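Local structure of acetoin utilization protein (Exiguobacterium sibiricum, 2Q04) at residues A31-D36 and I65-N70. The protein is probably an acyltransferase of the GNAT family, named for a role in acetoin utilization, although its substrate is not established. Numbering follows the deposited sequence.
Sequences ATYKLD and IARQGN
Tyr-33 lies against Ile-65, Arg-67 and Asn-70, on strand 62-68 and the turn that follows it. Tyr-33 CB lies 3.3 Å from Asn-70 O, the carbonyl that also accepts a backbone hydrogen bond of 2.8 Å from Lys-34 N. With Tyr-33 CG anti to its own carbonyl carbon (chi1 -60°), the ring reaches across the hairpin end. The ring edge at CD1 meets Asn-70 OD1, which lies near the ring plane, and the amide is inclined by 46° to the ring. Along the CD2-CE2 flank, Tyr-33 CE2 meets Ile-65 CD1 obliquely at 3.7 Å, on the same side of the ring plane as Arg-67 CD. CE1 and CZ run beneath Arg-67 CD, which sits over one face, 3.9 Å from the centroid, in a CH-pi contact, while Thr-32 OG1, bonded to Ile-29 O, approaches the opposite face. In the GNAT fold that the sequence family implies, strands 62-68 and 71-79 form an antiparallel hairpin, and short strand 34-35 runs parallel to the second of them, with Lys-34 and Asp-36 pairing to Ile-72. Were the ring cut back to an alanine here, Arg-67 CD and Ile-65 CD1 would probably lose the surface they pack on, leaving a gap beside the turn. At the phenolic tip, Tyr-33 OH comes no nearer than 3.9 Å to Arg-67 NE, and the guanidinium lies 15° from parallel to the ring. The bend at chi3 carries that group alongside the ring, and it is held by Arg-67 NH1 donating to Gly-69 O (3.0 Å) and by a salt bridge from NH2 to Glu-22 OE1 on strand 19-23.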
loop_
_atom_site.group_PDB
_atom_site.type_symbol
_atom_site.label_atom_id
_atom_site.label_comp_id
_atom_site.label_asym_id
_atom_site.label_seq_id
_atom_site.Cartn_x
_atom_site.Cartn_y
_atom_site.Cartn_z
ATOM N N ALA A 31 -14.294 -3.227 -12.094
ATOM C CA ALA A 31 -15.146 -4.415 -12.167
ATOM C C ALA A 31 -15.069 -5.099 -13.529
ATOM O O ALA A 31 -15.352 -6.290 -13.645
ATOM C CB ALA A 31 -16.583 -4.048 -11.849
ATOM N N THR A 32 -14.695 -4.338 -14.560
ATOM C CA THR A 32 -14.612 -4.873 -15.931
ATOM C C THR A 32 -13.277 -5.607 -16.187
ATOM O O THR A 32 -13.168 -6.396 -17.127
ATOM C CB THR A 32 -14.774 -3.759 -16.978
ATOM O OG1 THR A 32 -13.695 -2.826 -16.863
ATOM C CG2 THR A 32 -16.105 -3.030 -16.789
ATOM N N TYR A 33 -12.270 -5.333 -15.356
ATOM C CA TYR A 33 -10.979 -5.998 -15.488
ATOM C C TYR A 33 -11.012 -7.378 -14.831
ATOM O O TYR A 33 -12.029 -7.787 -14.274
ATOM C CB TYR A 33 -9.860 -5.147 -14.866
ATOM C CG TYR A 33 -9.690 -3.771 -15.487
ATOM C CD1 TYR A 33 -9.697 -3.599 -16.866
ATOM C CD2 TYR A 33 -9.449 -2.660 -14.693
ATOM C CE1 TYR A 33 -9.532 -2.339 -17.435
ATOM C CE2 TYR A 33 -9.260 -1.402 -15.250
ATOM C CZ TYR A 33 -9.303 -1.247 -16.619
ATOM O OH TYR A 33 -9.121 0.001 -17.170
ATOM N N LYS A 34 -9.896 -8.095 -14.923
ATOM C CA LYS A 34 -9.782 -9.431 -14.357
ATOM C C LYS A 34 -8.464 -9.574 -13.597
ATOM O O LYS A 34 -7.396 -9.462 -14.179
ATOM C CB LYS A 34 -9.846 -10.479 -15.473
ATOM C CG LYS A 34 -9.733 -11.922 -14.987
ATOM C CD LYS A 34 -9.988 -12.916 -16.116
ATOM C CE LYS A 34 -10.037 -14.354 -15.598
ATOM N NZ LYS A 34 -10.418 -15.331 -16.666
ATOM N N LEU A 35 -8.545 -9.820 -12.296
ATOM C CA LEU A 35 -7.340 -10.040 -11.497
ATOM C C LEU A 35 -6.576 -11.263 -11.991
ATOM O O LEU A 35 -7.158 -12.340 -12.190
ATOM C CB LEU A 35 -7.688 -10.229 -10.015
ATOM C CG LEU A 35 -7.698 -8.984 -9.126
ATOM C CD1 LEU A 35 -7.880 -9.395 -7.667
ATOM C CD2 LEU A 35 -6.423 -8.178 -9.288
ATOM N N ASP A 36 -5.268 -11.097 -12.174
ATOM C CA ASP A 36 -4.406 -12.193 -12.579
ATOM C C ASP A 36 -4.478 -13.324 -11.535
ATOM O O ASP A 36 -4.498 -13.052 -10.328
ATOM C CB ASP A 36 -2.968 -11.706 -12.707
ATOM C CG ASP A 36 -2.067 -12.733 -13.309
ATOM O OD1 ASP A 36 -2.143 -12.938 -14.538
ATOM O OD2 ASP A 36 -1.275 -13.342 -12.558
ATOM N N ILE A 65 -3.386 0.437 -10.437
ATOM C CA ILE A 65 -3.190 -0.913 -10.988
ATOM C C ILE A 65 -2.060 -0.981 -11.999
ATOM O O ILE A 65 -1.745 0.002 -12.650
ATOM C CB ILE A 65 -4.467 -1.416 -11.676
ATOM C CG1 ILE A 65 -4.833 -0.503 -12.875
ATOM C CG2 ILE A 65 -5.613 -1.484 -10.674
ATOM C CD1 ILE A 65 -5.977 -1.013 -13.694
ATOM N N ALA A 66 -1.412 -2.144 -12.062
ATOM C CA ALA A 66 -0.493 -2.473 -13.144
ATOM C C ALA A 66 -1.244 -3.429 -14.041
ATOM O O ALA A 66 -1.675 -4.494 -13.597
ATOM C CB ALA A 66 0.752 -3.113 -12.613
ATOM N N ARG A 67 -1.400 -3.049 -15.308
ATOM C CA ARG A 67 -2.380 -3.672 -16.166
ATOM C C ARG A 67 -1.834 -4.006 -17.563
ATOM O O ARG A 67 -1.019 -3.273 -18.116
ATOM C CB ARG A 67 -3.590 -2.728 -16.292
ATOM C CG ARG A 67 -4.683 -3.221 -17.175
ATOM C CD ARG A 67 -5.826 -2.198 -17.274
ATOM N NE ARG A 67 -5.384 -0.887 -17.789
ATOM C CZ ARG A 67 -5.071 -0.637 -19.074
ATOM N NH1 ARG A 67 -5.039 -1.614 -19.961
ATOM N NH2 ARG A 67 -4.723 0.584 -19.447
ATOM N N GLN A 68 -2.267 -5.152 -18.091
ATOM C CA GLN A 68 -2.038 -5.521 -19.480
ATOM C C GLN A 68 -3.371 -5.925 -20.065
ATOM O O GLN A 68 -3.917 -6.939 -19.692
ATOM C CB GLN A 68 -1.060 -6.689 -19.580
ATOM C CG GLN A 68 0.408 -6.285 -19.608
ATOM C CD GLN A 68 1.329 -7.440 -20.019
ATOM O OE1 GLN A 68 1.012 -8.617 -19.796
ATOM N NE2 GLN A 68 2.469 -7.105 -20.622
ATOM N N GLY A 69 -3.902 -5.112 -20.975
ATOM C CA GLY A 69 -5.239 -5.345 -21.515
ATOM C C GLY A 69 -6.275 -5.252 -20.404
ATOM O O GLY A 69 -6.258 -4.321 -19.627
ATOM N N ASN A 70 -7.144 -6.254 -20.310
ATOM C CA ASN A 70 -8.142 -6.314 -19.230
ATOM C C ASN A 70 -7.597 -6.990 -17.960
ATOM O O ASN A 70 -8.309 -7.110 -16.967
ATOM C CB ASN A 70 -9.390 -7.071 -19.701
ATOM C CG ASN A 70 -10.322 -6.210 -20.488
ATOM O OD1 ASN A 70 -10.764 -5.161 -20.018
ATOM N ND2 ASN A 70 -10.681 -6.666 -21.673
#